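PhnH (Penicillium herquei, PDB 6JJT) catalyses the enantioselective intramolecular hydroalkoxylation that turns a prenylated phenalenone into (2'R)-atrovenetin on the fungal route to herqueinone. Local coordinates at residues E27-A32 / N123-V128. Numbering follows the deposited sequence.
Sequences EFLFSA and NWLNNV
Leu29 carries this contact alone from its strand, meeting Trp124 and Leu125 of a short 3-10 turn, and Val128 just after it, near one end of an antiparallel eight-stranded beta barrel. The segment 27-32 lies near the start of the first strand, 26-44, which pairs with the last strand, 142-148, to close the barrel. Before Leu29, Phe28 packs on Pro63 and on Pro21 of a neighbouring subunit. Leu29 and Phe30 both bond through their backbones to Tyr145, forming a classic beta bulge, and the ring of Phe30 also stacks on that of Tyr145. Leucine suits this buried place, since its two methyls meet different neighbours: CD1 the indole and Leu125, CD2 Val128. With CG anti to the backbone N (chi1 -173°), the side chain extends toward the turn. CD1 arrives at the edge of the Trp124 indole, near the ring plane, with CH2 3.8 Å and CZ3 4.0 Å from it; the two side chains run past one another in opposite directions. The same methyl lies 4.4 Å from Leu125 CD2, a looser touch. Phe115 and Phe65 join Leu29 and Leu125 in this apolar cluster, and no hydrogen bond crosses between the segments. The turn is built by successive i to i+3 backbone bonds, among them Val128 N to Leu125 O at 3.0 Å. The broad, partly exposed Trp124 presents the hydrocarbon edge of its six-membered ring, while Leu125 and branched Val128 offer methyls to the buried cluster just before strand 129-133 begins. With chi1 at 171°, CG1 of Val128 points on to Leu29 CD2, tip to tip, 4.2 Å away.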
loop_
_atom_site.group_PDB
_atom_site.type_symbol
_atom_site.label_atom_id
_atom_site.label_comp_id
_atom_site.label_asym_id
_atom_site.label_seq_id
_atom_site.Cartn_x
_atom_site.Cartn_y
_atom_site.Cartn_z
ATOM N N GLU D 27 -9.763 -23.613 -9.954
ATOM C CA GLU D 27 -11.124 -23.673 -10.467
ATOM C C GLU D 27 -11.426 -22.360 -11.172
ATOM O O GLU D 27 -11.080 -21.296 -10.667
ATOM C CB GLU D 27 -12.119 -23.874 -9.323
ATOM C CG GLU D 27 -12.319 -25.321 -8.884
ATOM C CD GLU D 27 -12.420 -26.350 -10.008
ATOM O OE1 GLU D 27 -13.262 -26.167 -10.936
ATOM O OE2 GLU D 27 -11.632 -27.329 -9.978
ATOM N N PHE D 28 -12.049 -22.395 -12.347
ATOM C CA PHE D 28 -12.344 -21.161 -13.069
ATOM C C PHE D 28 -13.293 -20.297 -12.253
ATOM O O PHE D 28 -14.268 -20.748 -11.659
ATOM C CB PHE D 28 -12.969 -21.491 -14.435
ATOM C CG PHE D 28 -13.297 -20.234 -15.207
ATOM C CD1 PHE D 28 -12.309 -19.347 -15.620
ATOM C CD2 PHE D 28 -14.620 -19.898 -15.440
ATOM C CE1 PHE D 28 -12.639 -18.195 -16.321
ATOM C CE2 PHE D 28 -14.956 -18.725 -16.106
ATOM C CZ PHE D 28 -13.964 -17.870 -16.534
ATOM N N LEU D 29 -12.915 -19.012 -12.090
ATOM C CA LEU D 29 -13.683 -18.128 -11.226
ATOM C C LEU D 29 -14.485 -17.096 -12.020
ATOM O O LEU D 29 -15.661 -16.941 -11.713
ATOM C CB LEU D 29 -12.731 -17.418 -10.242
ATOM C CG LEU D 29 -13.380 -16.575 -9.142
ATOM C CD1 LEU D 29 -14.289 -17.369 -8.222
ATOM C CD2 LEU D 29 -12.329 -15.784 -8.355
ATOM N N PHE D 30 -13.828 -16.333 -12.917
ATOM C CA PHE D 30 -14.541 -15.271 -13.638
ATOM C C PHE D 30 -13.672 -14.785 -14.761
ATOM O O PHE D 30 -12.470 -14.987 -14.745
ATOM C CB PHE D 30 -14.962 -14.064 -12.766
ATOM C CG PHE D 30 -13.876 -13.103 -12.306
ATOM C CD1 PHE D 30 -12.945 -13.475 -11.327
ATOM C CD2 PHE D 30 -13.826 -11.803 -12.811
ATOM C CE1 PHE D 30 -11.978 -12.565 -10.893
ATOM C CE2 PHE D 30 -12.887 -10.884 -12.342
ATOM C CZ PHE D 30 -11.948 -11.269 -11.386
ATOM N N SER D 31 -14.306 -14.097 -15.738
ATOM C CA SER D 31 -13.585 -13.336 -16.729
ATOM C C SER D 31 -13.956 -11.862 -16.565
ATOM O O SER D 31 -15.006 -11.498 -16.039
ATOM C CB SER D 31 -13.923 -13.805 -18.122
ATOM O OG SER D 31 -15.293 -13.527 -18.330
ATOM N N ALA D 32 -13.048 -11.030 -17.072
ATOM C CA ALA D 32 -13.253 -9.595 -17.066
ATOM C C ALA D 32 -12.861 -9.085 -18.442
ATOM O O ALA D 32 -11.807 -9.456 -18.975
ATOM C CB ALA D 32 -12.408 -8.922 -15.997
ATOM N N ASN D 123 -19.848 -13.041 0.049
ATOM C CA ASN D 123 -18.734 -12.817 0.971
ATOM C C ASN D 123 -17.800 -14.033 1.082
ATOM O O ASN D 123 -16.743 -13.897 1.675
ATOM C CB ASN D 123 -19.140 -12.108 2.259
ATOM C CG ASN D 123 -19.986 -12.994 3.133
ATOM O OD1 ASN D 123 -20.130 -14.178 2.846
ATOM N ND2 ASN D 123 -20.531 -12.426 4.208
ATOM N N TRP D 124 -18.139 -15.187 0.516
ATOM C CA TRP D 124 -17.172 -16.258 0.305
ATOM C C TRP D 124 -15.915 -15.755 -0.431
ATOM O O TRP D 124 -14.830 -16.320 -0.298
ATOM C CB TRP D 124 -17.845 -17.461 -0.398
ATOM C CG TRP D 124 -18.424 -17.172 -1.752
ATOM C CD1 TRP D 124 -19.670 -16.681 -2.043
ATOM C CD2 TRP D 124 -17.776 -17.313 -3.016
ATOM N NE1 TRP D 124 -19.823 -16.502 -3.394
ATOM C CE2 TRP D 124 -18.676 -16.896 -4.024
ATOM C CE3 TRP D 124 -16.506 -17.751 -3.374
ATOM C CZ2 TRP D 124 -18.345 -16.894 -5.379
ATOM C CZ3 TRP D 124 -16.182 -17.776 -4.710
ATOM C CH2 TRP D 124 -17.081 -17.353 -5.699
ATOM N N LEU D 125 -16.050 -14.686 -1.232
ATOM C CA LEU D 125 -14.907 -14.172 -1.988
ATOM C C LEU D 125 -13.858 -13.545 -1.068
ATOM O O LEU D 125 -12.693 -13.472 -1.455
ATOM C CB LEU D 125 -15.374 -13.129 -3.014
ATOM C CG LEU D 125 -16.103 -13.690 -4.231
ATOM C CD1 LEU D 125 -16.786 -12.556 -4.995
ATOM C CD2 LEU D 125 -15.070 -14.431 -5.104
ATOM N N ASN D 126 -14.268 -13.197 0.146
ATOM C CA ASN D 126 -13.325 -12.622 1.078
ATOM C C ASN D 126 -12.223 -13.606 1.438
ATOM O O ASN D 126 -11.140 -13.199 1.887
ATOM C CB ASN D 126 -14.012 -12.174 2.365
ATOM C CG ASN D 126 -14.942 -10.995 2.177
ATOM O OD1 ASN D 126 -14.827 -10.251 1.210
ATOM N ND2 ASN D 126 -15.854 -10.808 3.095
ATOM N N ASN D 127 -12.525 -14.900 1.273
ATOM C CA ASN D 127 -11.551 -15.926 1.589
ATOM C C ASN D 127 -10.827 -16.444 0.365
ATOM O O ASN D 127 -10.109 -17.437 0.479
ATOM C CB ASN D 127 -12.214 -17.091 2.335
ATOM C CG ASN D 127 -12.807 -16.620 3.637
ATOM O OD1 ASN D 127 -12.166 -15.888 4.391
ATOM N ND2 ASN D 127 -14.072 -16.940 3.861
ATOM N N VAL D 128 -10.967 -15.803 -0.795
ATOM C CA VAL D 128 -10.406 -16.294 -2.036
ATOM C C VAL D 128 -9.129 -15.562 -2.452
ATOM O O VAL D 128 -9.080 -14.316 -2.490
ATOM C CB VAL D 128 -11.433 -16.204 -3.195
ATOM C CG1 VAL D 128 -10.822 -16.510 -4.556
ATOM C CG2 VAL D 128 -12.640 -17.112 -2.876
#